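Surface protein VspA (Borrelia turicatae, PDB 1YJG) probably serves as one of the interchangeable outer-membrane lipoproteins whose switching lets the spirochaete evade the host immune response, this chain being its helical core. Local coordinates at residues A[10-15]-A[142-146]; A[16-21]-A[60-65]; A[55-59]-A[92-97]. One frame throughout, in Å; residues are numbered along the deposited sequence.

Three contacts sample the helical bundle of this Vsp-family core, each joining two antiparallel helices. Contact 1 (10-15 with 142-146) pairs the first and last long helices; contact 2 (16-21 with 60-65) continues along helix 2-28, its centre 11 Å from that of contact 1, and the two touch where Leu143 CD2 lies 3.5 Å from His18 CG. Contact 3 (55-59 with 92-97) shares helix 48-69 with contact 2, centres 12 Å apart, and meets it where Leu20 O approaches Val57 CG1 to 3.5 Å. Contacts 1 and 3 lie on opposite sides of the chain's centre, 22 Å apart between centres. All three also reach the second subunit.

Contact 1 of 3, residues A[10-15]-A[142-146]; sequences FAKSVK and LLTSA
An apolar, antiparallel helix-helix contact joins the first and last long helices of the bundle, Phe10, Ala11 and Val14 of helix 2-28 meeting Leu142, Leu143 and Ala146 of helix 129-155. The segment axes run at 160° to each other and approach to 9.3 Å, and no hydrogen bond crosses between them. The backbones come closest at two small residues, with the CA atoms of Ala11 and Ala146 5.1 Å apart; Ala146 turns its methyl toward helix 2-28. Val14 is the wedge. Its CG1 stands anti to the backbone N (chi1 174°), which carries this methyl to the opposite backbone, 3.6 Å from Leu143 CA, while Val14 CG1 also meets Leu142 CG at 3.7 Å. The other branch, CG2, lies against both the CG and CD2 of Leu142 and also reaches the methyl of Ala146, so both branches of Val14 press on the branch point of Leu142 from one side. Phe10 approaches with its ring edge, not a face: Phe10 CD2 is 4.0 Å from Ala146 CB, with Leu142 CD1 a little farther along the same rim, near the ring plane. On another flank Leu143 CD1 rests 4.1 Å from Lys15 CA, and its second methyl touches the aliphatic part of that lysine chain. Leu143 also packs on Lys12 of the second subunit. Within the bundle, Phe10 and Leu142 both lean on Ile82 of helix 76-98, and Phe10 and Val14 both touch Leu68 of helix 48-69, so all four long helices meet around this contact.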
ATOM      1  N   PHE A  10       7.235   1.276 -17.210  1.00 13.53           N
ATOM      2  CA  PHE A  10       7.865   0.229 -16.413  1.00 14.92           C
ATOM      3  C   PHE A  10       8.186   0.709 -15.007  1.00 16.28           C
ATOM      4  O   PHE A  10       7.991  -0.007 -14.031  1.00 14.80           O
ATOM      5  CB  PHE A  10       9.149  -0.254 -17.095  1.00 17.68           C
ATOM      6  CG  PHE A  10       9.760  -1.443 -16.433  1.00 15.35           C
ATOM      7  CD1 PHE A  10       9.253  -2.719 -16.669  1.00 17.98           C
ATOM      8  CD2 PHE A  10      10.823  -1.293 -15.561  1.00 14.43           C
ATOM      9  CE1 PHE A  10       9.808  -3.827 -16.029  1.00 20.14           C
ATOM     10  CE2 PHE A  10      11.387  -2.400 -14.926  1.00 16.46           C
ATOM     11  CZ  PHE A  10      10.882  -3.658 -15.148  1.00 15.96           C
ATOM     12  N   ALA A  11       8.696   1.929 -14.920  1.00 17.17           N
ATOM     13  CA  ALA A  11       9.050   2.542 -13.650  1.00 15.79           C
ATOM     14  C   ALA A  11       7.800   2.742 -12.798  1.00 13.18           C
ATOM     15  O   ALA A  11       7.856   2.600 -11.583  1.00 12.41           O
ATOM     16  CB  ALA A  11       9.738   3.866 -13.883  1.00 13.35           C
ATOM     17  N   LYS A  12       6.689   3.077 -13.445  1.00 11.57           N
ATOM     18  CA  LYS A  12       5.416   3.296 -12.762  1.00 13.52           C
ATOM     19  C   LYS A  12       4.954   2.006 -12.100  1.00 13.29           C
ATOM     20  O   LYS A  12       4.432   2.025 -10.998  1.00 13.74           O
ATOM     21  CB  LYS A  12       4.318   3.696 -13.746  1.00 18.55           C
ATOM     22  CG  LYS A  12       4.185   5.169 -14.033  1.00 23.96           C
ATOM     23  CD  LYS A  12       3.175   5.419 -15.173  1.00 25.99           C
ATOM     24  CE  LYS A  12       1.761   4.949 -14.822  1.00 29.44           C
ATOM     25  NZ  LYS A  12       0.793   5.066 -15.964  1.00 32.21           N
ATOM     26  N   SER A  13       5.125   0.900 -12.820  1.00 13.19           N
ATOM     27  CA  SER A  13       4.734  -0.420 -12.360  1.00 10.55           C
ATOM     28  C   SER A  13       5.585  -0.886 -11.209  1.00 11.89           C
ATOM     29  O   SER A  13       5.079  -1.500 -10.270  1.00 13.45           O
ATOM     30  CB  SER A  13       4.828  -1.431 -13.506  1.00 10.01           C
ATOM     31  OG  SER A  13       3.786  -1.220 -14.445  1.00 11.84           O
ATOM     32  N   VAL A  14       6.883  -0.613 -11.292  1.00 11.81           N
ATOM     33  CA  VAL A  14       7.820  -1.001 -10.253  1.00 11.83           C
ATOM     34  C   VAL A  14       7.588  -0.133  -9.013  1.00 11.31           C
ATOM     35  O   VAL A  14       7.613  -0.636  -7.888  1.00 11.79           O
ATOM     36  CB  VAL A  14       9.280  -0.908 -10.745  1.00 12.55           C
ATOM     37  CG1 VAL A  14      10.267  -1.162  -9.601  1.00 13.18           C
ATOM     38  CG2 VAL A  14       9.520  -1.914 -11.866  1.00 12.51           C
ATOM     39  N   LYS A  15       7.357   1.160  -9.225  1.00  8.98           N
ATOM     40  CA  LYS A  15       7.107   2.101  -8.130  1.00 10.23           C
ATOM     41  C   LYS A  15       5.889   1.611  -7.359  1.00 12.36           C
ATOM     42  O   LYS A  15       5.881   1.590  -6.128  1.00  8.20           O
ATOM     43  CB  LYS A  15       6.868   3.523  -8.671  1.00 11.56           C
ATOM     44  CG  LYS A  15       6.660   4.622  -7.610  1.00 12.24           C
ATOM     45  CD  LYS A  15       7.725   4.602  -6.494  1.00 13.14           C
ATOM     46  CE  LYS A  15       7.462   5.700  -5.459  1.00 12.53           C
ATOM     47  NZ  LYS A  15       8.533   5.804  -4.453  1.00 11.52           N
ATOM     48  N   LEU A 142      15.228  -3.347  -7.878  1.00 14.87           N
ATOM     49  CA  LEU A 142      14.484  -3.204  -9.120  1.00 10.87           C
ATOM     50  C   LEU A 142      14.052  -1.763  -9.351  1.00 13.15           C
ATOM     51  O   LEU A 142      14.025  -1.315 -10.499  1.00 15.41           O
ATOM     52  CB  LEU A 142      13.274  -4.147  -9.162  1.00 11.92           C
ATOM     53  CG  LEU A 142      12.422  -4.107 -10.441  1.00  8.99           C
ATOM     54  CD1 LEU A 142      13.247  -4.441 -11.667  1.00  9.97           C
ATOM     55  CD2 LEU A 142      11.260  -5.062 -10.316  1.00  8.60           C
ATOM     56  N   LEU A 143      13.711  -1.040  -8.279  1.00 16.72           N
ATOM     57  CA  LEU A 143      13.281   0.358  -8.402  1.00 15.85           C
ATOM     58  C   LEU A 143      14.464   1.206  -8.857  1.00 17.33           C
ATOM     59  O   LEU A 143      14.322   2.062  -9.733  1.00 15.66           O
ATOM     60  CB  LEU A 143      12.676   0.922  -7.098  1.00 12.56           C
ATOM     61  CG  LEU A 143      12.156   2.377  -7.160  1.00 10.53           C
ATOM     62  CD1 LEU A 143      11.142   2.597  -8.339  1.00  8.53           C
ATOM     63  CD2 LEU A 143      11.523   2.819  -5.858  1.00 10.24           C
ATOM     64  N   THR A 144      15.629   0.946  -8.281  1.00 14.54           N
ATOM     65  CA  THR A 144      16.828   1.688  -8.646  1.00 16.22           C
ATOM     66  C   THR A 144      17.124   1.502 -10.125  1.00 14.18           C
ATOM     67  O   THR A 144      17.390   2.468 -10.821  1.00 15.91           O
ATOM     68  CB  THR A 144      18.013   1.236  -7.788  1.00 15.25           C
ATOM     69  OG1 THR A 144      17.770   1.616  -6.437  1.00 12.97           O
ATOM     70  CG2 THR A 144      19.295   1.979  -8.158  1.00 15.77           C
ATOM     71  N   SER A 145      17.043   0.263 -10.609  1.00 13.52           N
ATOM     72  CA  SER A 145      17.297  -0.035 -12.021  1.00 13.73           C
ATOM     73  C   SER A 145      16.243   0.571 -12.927  1.00 11.97           C
ATOM     74  O   SER A 145      16.557   1.027 -14.015  1.00 15.61           O
ATOM     75  CB  SER A 145      17.349  -1.542 -12.282  1.00 12.93           C
ATOM     76  OG  SER A 145      18.396  -2.123 -11.547  1.00 17.46           O
ATOM     77  N   ALA A 146      14.994   0.560 -12.477  1.00 12.37           N
ATOM     78  CA  ALA A 146      13.903   1.111 -13.251  1.00 10.07           C
ATOM     79  C   ALA A 146      14.006   2.631 -13.337  1.00 10.68           C
ATOM     80  O   ALA A 146      13.713   3.214 -14.369  1.00 10.42           O
ATOM     81  CB  ALA A 146      12.582   0.719 -12.642  1.00 11.44           C
TER

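Contact 2 of 3, residues A[16-21]-A[60-65]; sequences DVHTLV and AVDTKL
Val17 and Val61 form the apolar centre, with their CG1 methyls 3.7 Å apart and the two side chains crossing at about a right angle. Both valines hold CG1 anti to the backbone N (chi1 167° in Val17), and this turns the two methyls onto each other. The second branches serve different neighbours: Val61 CG2 lies 3.6 Å from Leu20 CB, whereas Val17 CG2 packs 3.8 Å from Lys64 CB. Leu65 CD2 adds a looser touch to Val17 CG1. The segment axes, 9.9 Å apart at 162°, bring these residues together as an antiparallel helix pair.

Outward from this core, Lys64 spans the apolar layer and the polar edge. Its CE runs 3.8 Å from Leu20 CD1, and a bend at the last torsion (chi4 -76°) then directs NZ to Asp16. In the resulting salt bridge Lys64 NZ is 3.0 Å from Asp16 OD1 and uses the syn lone pair of that oxygen. A water donates to Asp16 OD2 at 2.8 Å and weakly accepts from Lys64 NZ, bridging the pair. OD2 is also hydrogen-bonded to Thr19 of the second subunit, tying this polar edge to the dimer interface. Among the neighbouring helices, Val17 touches Ile139 of helix 129-155, while Leu65 packs on Val85 and Ser89 of helix 76-98.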
ATOM      1  N   ASP A  16       4.866   1.206  -8.107  1.00 10.22           N
ATOM      2  CA  ASP A  16       3.633   0.695  -7.546  1.00 10.69           C
ATOM      3  C   ASP A  16       3.920  -0.481  -6.595  1.00 11.44           C
ATOM      4  O   ASP A  16       3.492  -0.478  -5.449  1.00  6.37           O
ATOM      5  CB  ASP A  16       2.734   0.262  -8.695  1.00 11.04           C
ATOM      6  CG  ASP A  16       1.384  -0.216  -8.244  1.00 12.47           C
ATOM      7  OD1 ASP A  16       0.966  -1.288  -8.745  1.00  7.70           O
ATOM      8  OD2 ASP A  16       0.662   0.424  -7.435  1.00 11.30           O
ATOM      9  N   VAL A  17       4.659  -1.477  -7.077  1.00 11.20           N
ATOM     10  CA  VAL A  17       4.994  -2.644  -6.272  1.00 10.47           C
ATOM     11  C   VAL A  17       5.862  -2.258  -5.050  1.00 12.10           C
ATOM     12  O   VAL A  17       5.684  -2.786  -3.957  1.00  9.85           O
ATOM     13  CB  VAL A  17       5.697  -3.725  -7.135  1.00  9.44           C
ATOM     14  CG1 VAL A  17       6.337  -4.800  -6.267  1.00 10.86           C
ATOM     15  CG2 VAL A  17       4.712  -4.340  -8.100  1.00 11.02           C
ATOM     16  N   HIS A  18       6.777  -1.319  -5.248  1.00 10.68           N
ATOM     17  CA  HIS A  18       7.672  -0.852  -4.201  1.00 10.39           C
ATOM     18  C   HIS A  18       6.877  -0.259  -3.053  1.00 12.30           C
ATOM     19  O   HIS A  18       7.107  -0.586  -1.874  1.00  6.53           O
ATOM     20  CB  HIS A  18       8.627   0.176  -4.792  1.00 11.01           C
ATOM     21  CG  HIS A  18       9.668   0.674  -3.843  1.00 10.94           C
ATOM     22  ND1 HIS A  18       9.515   1.835  -3.114  1.00 15.08           N
ATOM     23  CD2 HIS A  18      10.907   0.210  -3.552  1.00 13.02           C
ATOM     24  CE1 HIS A  18      10.602   2.048  -2.391  1.00 10.63           C
ATOM     25  NE2 HIS A  18      11.464   1.080  -2.644  1.00 12.76           N
ATOM     26  N   THR A  19       5.910   0.588  -3.401  1.00 10.95           N
ATOM     27  CA  THR A  19       5.059   1.225  -2.404  1.00 13.61           C
ATOM     28  C   THR A  19       4.271   0.170  -1.617  1.00 13.13           C
ATOM     29  O   THR A  19       4.254   0.210  -0.386  1.00 10.22           O
ATOM     30  CB  THR A  19       4.116   2.215  -3.061  1.00 13.01           C
ATOM     31  OG1 THR A  19       4.857   3.390  -3.445  1.00 16.50           O
ATOM     32  CG2 THR A  19       3.067   2.712  -2.067  1.00  9.92           C
ATOM     33  N   LEU A  20       3.638  -0.769  -2.323  1.00  8.93           N
ATOM     34  CA  LEU A  20       2.875  -1.824  -1.660  1.00 11.00           C
ATOM     35  C   LEU A  20       3.732  -2.606  -0.637  1.00 13.16           C
ATOM     36  O   LEU A  20       3.250  -2.946   0.439  1.00 10.15           O
ATOM     37  CB  LEU A  20       2.297  -2.800  -2.675  1.00 12.59           C
ATOM     38  CG  LEU A  20       1.156  -2.280  -3.559  1.00 13.81           C
ATOM     39  CD1 LEU A  20       0.683  -3.382  -4.473  1.00 14.89           C
ATOM     40  CD2 LEU A  20      -0.010  -1.764  -2.720  1.00 14.70           C
ATOM     41  N   VAL A  21       4.984  -2.884  -0.991  1.00  8.32           N
ATOM     42  CA  VAL A  21       5.900  -3.616  -0.131  1.00 12.39           C
ATOM     43  C   VAL A  21       6.200  -2.800   1.139  1.00 11.62           C
ATOM     44  O   VAL A  21       6.139  -3.328   2.248  1.00 11.51           O
ATOM     45  CB  VAL A  21       7.199  -4.004  -0.889  1.00  9.83           C
ATOM     46  CG1 VAL A  21       8.273  -4.527   0.062  1.00  9.20           C
ATOM     47  CG2 VAL A  21       6.894  -5.043  -1.955  1.00  7.25           C
ATOM     48  N   ALA A  60      -1.177  -9.228  -4.159  1.00 11.91           N
ATOM     49  CA  ALA A  60      -1.371  -8.251  -5.238  1.00 10.77           C
ATOM     50  C   ALA A  60      -0.011  -7.960  -5.848  1.00 10.57           C
ATOM     51  O   ALA A  60       0.110  -7.831  -7.058  1.00 12.05           O
ATOM     52  CB  ALA A  60      -2.006  -6.968  -4.716  1.00  8.58           C
ATOM     53  N   VAL A  61       1.008  -7.861  -4.993  1.00  8.20           N
ATOM     54  CA  VAL A  61       2.374  -7.609  -5.432  1.00 10.50           C
ATOM     55  C   VAL A  61       2.849  -8.732  -6.353  1.00 10.79           C
ATOM     56  O   VAL A  61       3.411  -8.476  -7.419  1.00 14.44           O
ATOM     57  CB  VAL A  61       3.331  -7.541  -4.228  1.00  7.90           C
ATOM     58  CG1 VAL A  61       4.778  -7.718  -4.676  1.00  9.58           C
ATOM     59  CG2 VAL A  61       3.163  -6.247  -3.503  1.00  6.98           C
ATOM     60  N   ASP A  62       2.614  -9.970  -5.929  1.00 10.51           N
ATOM     61  CA  ASP A  62       3.000 -11.160  -6.692  1.00 13.21           C
ATOM     62  C   ASP A  62       2.334 -11.182  -8.082  1.00 12.29           C
ATOM     63  O   ASP A  62       2.978 -11.503  -9.079  1.00 10.43           O
ATOM     64  CB  ASP A  62       2.617 -12.429  -5.927  1.00 16.17           C
ATOM     65  CG  ASP A  62       3.358 -13.658  -6.428  1.00 18.08           C
ATOM     66  OD1 ASP A  62       4.540 -13.844  -6.059  1.00 18.94           O
ATOM     67  OD2 ASP A  62       2.836 -14.492  -7.191  1.00 18.88           O
ATOM     68  N   THR A  63       1.053 -10.833  -8.124  1.00  8.25           N
ATOM     69  CA  THR A  63       0.286 -10.799  -9.363  1.00 11.10           C
ATOM     70  C   THR A  63       0.855  -9.732 -10.307  1.00 13.15           C
ATOM     71  O   THR A  63       0.953  -9.960 -11.502  1.00 14.46           O
ATOM     72  CB  THR A  63      -1.190 -10.497  -9.068  1.00 12.09           C
ATOM     73  OG1 THR A  63      -1.758 -11.564  -8.300  1.00 14.75           O
ATOM     74  CG2 THR A  63      -2.034 -10.469 -10.354  1.00 14.43           C
ATOM     75  N   LYS A  64       1.228  -8.578  -9.758  1.00 16.19           N
ATOM     76  CA  LYS A  64       1.787  -7.478 -10.547  1.00 14.30           C
ATOM     77  C   LYS A  64       3.157  -7.828 -11.120  1.00 13.27           C
ATOM     78  O   LYS A  64       3.502  -7.400 -12.205  1.00 18.17           O
ATOM     79  CB  LYS A  64       1.868  -6.196  -9.711  1.00 13.24           C
ATOM     80  CG  LYS A  64       0.496  -5.586  -9.386  1.00 14.58           C
ATOM     81  CD  LYS A  64       0.546  -4.629  -8.212  1.00 12.94           C
ATOM     82  CE  LYS A  64      -0.854  -4.153  -7.815  1.00 11.88           C
ATOM     83  NZ  LYS A  64      -1.393  -3.142  -8.742  1.00  6.93           N
ATOM     84  N   LEU A  65       3.926  -8.607 -10.377  1.00 18.16           N
ATOM     85  CA  LEU A  65       5.252  -9.030 -10.795  1.00 15.91           C
ATOM     86  C   LEU A  65       5.092 -10.108 -11.853  1.00 13.99           C
ATOM     87  O   LEU A  65       5.884 -10.173 -12.780  1.00 15.44           O
ATOM     88  CB  LEU A  65       6.066  -9.552  -9.596  1.00 11.25           C
ATOM     89  CG  LEU A  65       6.451  -8.476  -8.589  1.00 13.85           C
ATOM     90  CD1 LEU A  65       6.962  -9.067  -7.268  1.00 15.65           C
ATOM     91  CD2 LEU A  65       7.477  -7.541  -9.184  1.00 15.89           C
TER
HETATM   92  O   HOH W   1      -1.972  -0.444  -6.914  1.00 36.49           O

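Contact 3 of 3, residues A[55-59]-A[92-97]; sequences YSVIS and FLTKAK
Tyr55 and Leu93 have the closest CA atoms, 6.7 Å apart, where the segment axes of helices 48-69 and 76-98, successive long helices of the bundle, pass antiparallel at 149° and 10.4 Å. In this helical-bundle pairing the main feature is a CH-pi contact: Leu93 CD2 sits over one face of the Tyr55 ring, 3.7 Å from its centroid and 15° off the ring normal. Tyr55 CG is anti to the backbone N (chi1 -176°), a setting that extends the ring across to helix 76-98. There the ring edge meets Ala96, whose CB is 3.9 Å from Tyr55 CD1, and the carbonyl oxygen of Leu93 also lies in the ring plane at that edge.

Leu93 CD2 also touches Ile58 CG2 and comes within 3.5 Å of Ser59 OG. Toward the interior, the branched chain of Ile58 crosses Phe92 at about a right angle, Ile58 CG2 standing 3.7 Å from Phe92 CD2, while the CA of Tyr55 lies at the ring's edge. Ile58 also touches Ile24 of helix 2-28 and Leu135 of helix 129-155, which carries this side into the core, whereas Tyr55 and Lys97 both pack on Gly39 of the second subunit. At the hydroxyl end of the ring the aliphatic chain of Lys97 crosses the tyrosine at about a right angle, Lys97 CG 3.4 Å from Tyr55 OH.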
ATOM      1  N   TYR A  55      -1.054 -10.249   3.863  1.00 12.34           N
ATOM      2  CA  TYR A  55      -1.006 -11.370   2.942  1.00 10.70           C
ATOM      3  C   TYR A  55      -1.656 -10.982   1.604  1.00 10.87           C
ATOM      4  O   TYR A  55      -1.138 -11.333   0.556  1.00  9.15           O
ATOM      5  CB  TYR A  55      -1.721 -12.584   3.546  1.00  9.33           C
ATOM      6  CG  TYR A  55      -1.634 -13.815   2.689  1.00 10.08           C
ATOM      7  CD1 TYR A  55      -0.637 -14.753   2.894  1.00 12.15           C
ATOM      8  CD2 TYR A  55      -2.534 -14.029   1.652  1.00 13.50           C
ATOM      9  CE1 TYR A  55      -0.541 -15.873   2.096  1.00 14.42           C
ATOM     10  CE2 TYR A  55      -2.448 -15.157   0.851  1.00 14.10           C
ATOM     11  CZ  TYR A  55      -1.448 -16.069   1.075  1.00 10.83           C
ATOM     12  OH  TYR A  55      -1.351 -17.184   0.285  1.00 14.22           O
ATOM     13  N   SER A  56      -2.783 -10.265   1.657  1.00 12.28           N
ATOM     14  CA  SER A  56      -3.518  -9.838   0.453  1.00 13.79           C
ATOM     15  C   SER A  56      -2.740  -8.790  -0.360  1.00 10.84           C
ATOM     16  O   SER A  56      -2.779  -8.795  -1.590  1.00 12.09           O
ATOM     17  CB  SER A  56      -4.911  -9.311   0.827  1.00 13.17           C
ATOM     18  OG  SER A  56      -5.682  -9.029  -0.329  1.00  9.94           O
ATOM     19  N   VAL A  57      -2.043  -7.896   0.335  1.00 10.52           N
ATOM     20  CA  VAL A  57      -1.243  -6.871  -0.313  1.00 12.29           C
ATOM     21  C   VAL A  57      -0.068  -7.561  -1.022  1.00 11.32           C
ATOM     22  O   VAL A  57       0.239  -7.223  -2.141  1.00  9.76           O
ATOM     23  CB  VAL A  57      -0.722  -5.817   0.699  1.00 12.51           C
ATOM     24  CG1 VAL A  57       0.346  -4.935   0.070  1.00 11.64           C
ATOM     25  CG2 VAL A  57      -1.873  -4.957   1.211  1.00 14.68           C
ATOM     26  N   ILE A  58       0.573  -8.533  -0.373  1.00 14.36           N
ATOM     27  CA  ILE A  58       1.705  -9.232  -0.995  1.00 15.93           C
ATOM     28  C   ILE A  58       1.231 -10.117  -2.144  1.00 15.17           C
ATOM     29  O   ILE A  58       2.004 -10.381  -3.050  1.00 12.60           O
ATOM     30  CB  ILE A  58       2.569 -10.004   0.043  1.00 15.09           C
ATOM     31  CG1 ILE A  58       3.147  -9.038   1.075  1.00 14.10           C
ATOM     32  CG2 ILE A  58       3.727 -10.733  -0.636  1.00 14.98           C
ATOM     33  CD1 ILE A  58       3.889  -7.855   0.494  1.00 18.54           C
ATOM     34  N   SER A  59      -0.037 -10.543  -2.117  1.00 16.28           N
ATOM     35  CA  SER A  59      -0.600 -11.373  -3.185  1.00 15.83           C
ATOM     36  C   SER A  59      -0.776 -10.478  -4.396  1.00 10.49           C
ATOM     37  O   SER A  59      -0.552 -10.909  -5.518  1.00  7.18           O
ATOM     38  CB  SER A  59      -1.949 -11.992  -2.805  1.00 17.06           C
ATOM     39  OG  SER A  59      -1.769 -13.023  -1.854  1.00 25.39           O
ATOM     40  N   PHE A  92       7.208 -15.437   0.676  1.00 13.43           N
ATOM     41  CA  PHE A  92       6.451 -14.883   1.787  1.00 12.67           C
ATOM     42  C   PHE A  92       5.082 -15.557   1.882  1.00 12.23           C
ATOM     43  O   PHE A  92       4.661 -15.972   2.956  1.00 12.64           O
ATOM     44  CB  PHE A  92       6.239 -13.370   1.618  1.00 14.66           C
ATOM     45  CG  PHE A  92       5.350 -12.782   2.669  1.00 11.59           C
ATOM     46  CD1 PHE A  92       5.882 -12.374   3.887  1.00 14.56           C
ATOM     47  CD2 PHE A  92       3.981 -12.702   2.473  1.00 14.14           C
ATOM     48  CE1 PHE A  92       5.070 -11.858   4.874  1.00 15.92           C
ATOM     49  CE2 PHE A  92       3.157 -12.191   3.465  1.00 16.51           C
ATOM     50  CZ  PHE A  92       3.697 -11.766   4.660  1.00 15.58           C
ATOM     51  N   LEU A  93       4.392 -15.658   0.752  1.00 11.14           N
ATOM     52  CA  LEU A  93       3.059 -16.271   0.707  1.00 13.28           C
ATOM     53  C   LEU A  93       3.065 -17.754   1.097  1.00 13.50           C
ATOM     54  O   LEU A  93       2.218 -18.193   1.862  1.00 13.52           O
ATOM     55  CB  LEU A  93       2.430 -16.100  -0.683  1.00 11.51           C
ATOM     56  CG  LEU A  93       2.246 -14.666  -1.178  1.00 11.76           C
ATOM     57  CD1 LEU A  93       1.784 -14.673  -2.642  1.00 15.24           C
ATOM     58  CD2 LEU A  93       1.263 -13.903  -0.309  1.00 10.08           C
ATOM     59  N   THR A  94       4.028 -18.510   0.579  1.00 13.48           N
ATOM     60  CA  THR A  94       4.153 -19.932   0.872  1.00 14.89           C
ATOM     61  C   THR A  94       4.458 -20.146   2.366  1.00 15.84           C
ATOM     62  O   THR A  94       3.883 -21.027   3.012  1.00 13.57           O
ATOM     63  CB  THR A  94       5.285 -20.551   0.002  1.00 16.67           C
ATOM     64  OG1 THR A  94       4.901 -20.554  -1.371  1.00 17.51           O
ATOM     65  CG2 THR A  94       5.494 -22.027   0.304  1.00 19.08           C
ATOM     66  N   LYS A  95       5.361 -19.332   2.900  1.00 14.59           N
ATOM     67  CA  LYS A  95       5.747 -19.424   4.301  1.00 15.30           C
ATOM     68  C   LYS A  95       4.564 -19.103   5.222  1.00 13.66           C
ATOM     69  O   LYS A  95       4.312 -19.811   6.197  1.00 14.28           O
ATOM     70  CB  LYS A  95       6.948 -18.499   4.582  1.00 14.52           C
ATOM     71  CG  LYS A  95       7.339 -18.359   6.056  1.00 17.89           C
ATOM     72  CD  LYS A  95       7.544 -19.706   6.776  1.00 20.29           C
ATOM     73  CE  LYS A  95       8.780 -20.460   6.289  1.00 23.21           C
ATOM     74  NZ  LYS A  95      10.047 -19.886   6.813  1.00 24.00           N
ATOM     75  N   ALA A  96       3.831 -18.048   4.903  1.00 13.71           N
ATOM     76  CA  ALA A  96       2.687 -17.649   5.716  1.00 15.77           C
ATOM     77  C   ALA A  96       1.626 -18.759   5.739  1.00 17.07           C
ATOM     78  O   ALA A  96       1.106 -19.122   6.805  1.00 15.89           O
ATOM     79  CB  ALA A  96       2.107 -16.354   5.203  1.00 13.51           C
ATOM     80  N   LYS A  97       1.332 -19.306   4.566  1.00 17.42           N
ATOM     81  CA  LYS A  97       0.347 -20.380   4.429  1.00 19.15           C
ATOM     82  C   LYS A  97       0.753 -21.583   5.271  1.00 19.68           C
ATOM     83  O   LYS A  97      -0.093 -22.215   5.905  1.00 21.16           O
ATOM     84  CB  LYS A  97       0.197 -20.808   2.966  1.00 18.04           C
ATOM     85  CG  LYS A  97      -0.696 -19.905   2.131  1.00 19.51           C
ATOM     86  CD  LYS A  97      -0.962 -20.495   0.733  1.00 18.78           C
ATOM     87  CE  LYS A  97       0.278 -20.479  -0.151  1.00 17.76           C
ATOM     88  NZ  LYS A  97      -0.053 -20.668  -1.593  1.00 15.14           N
TER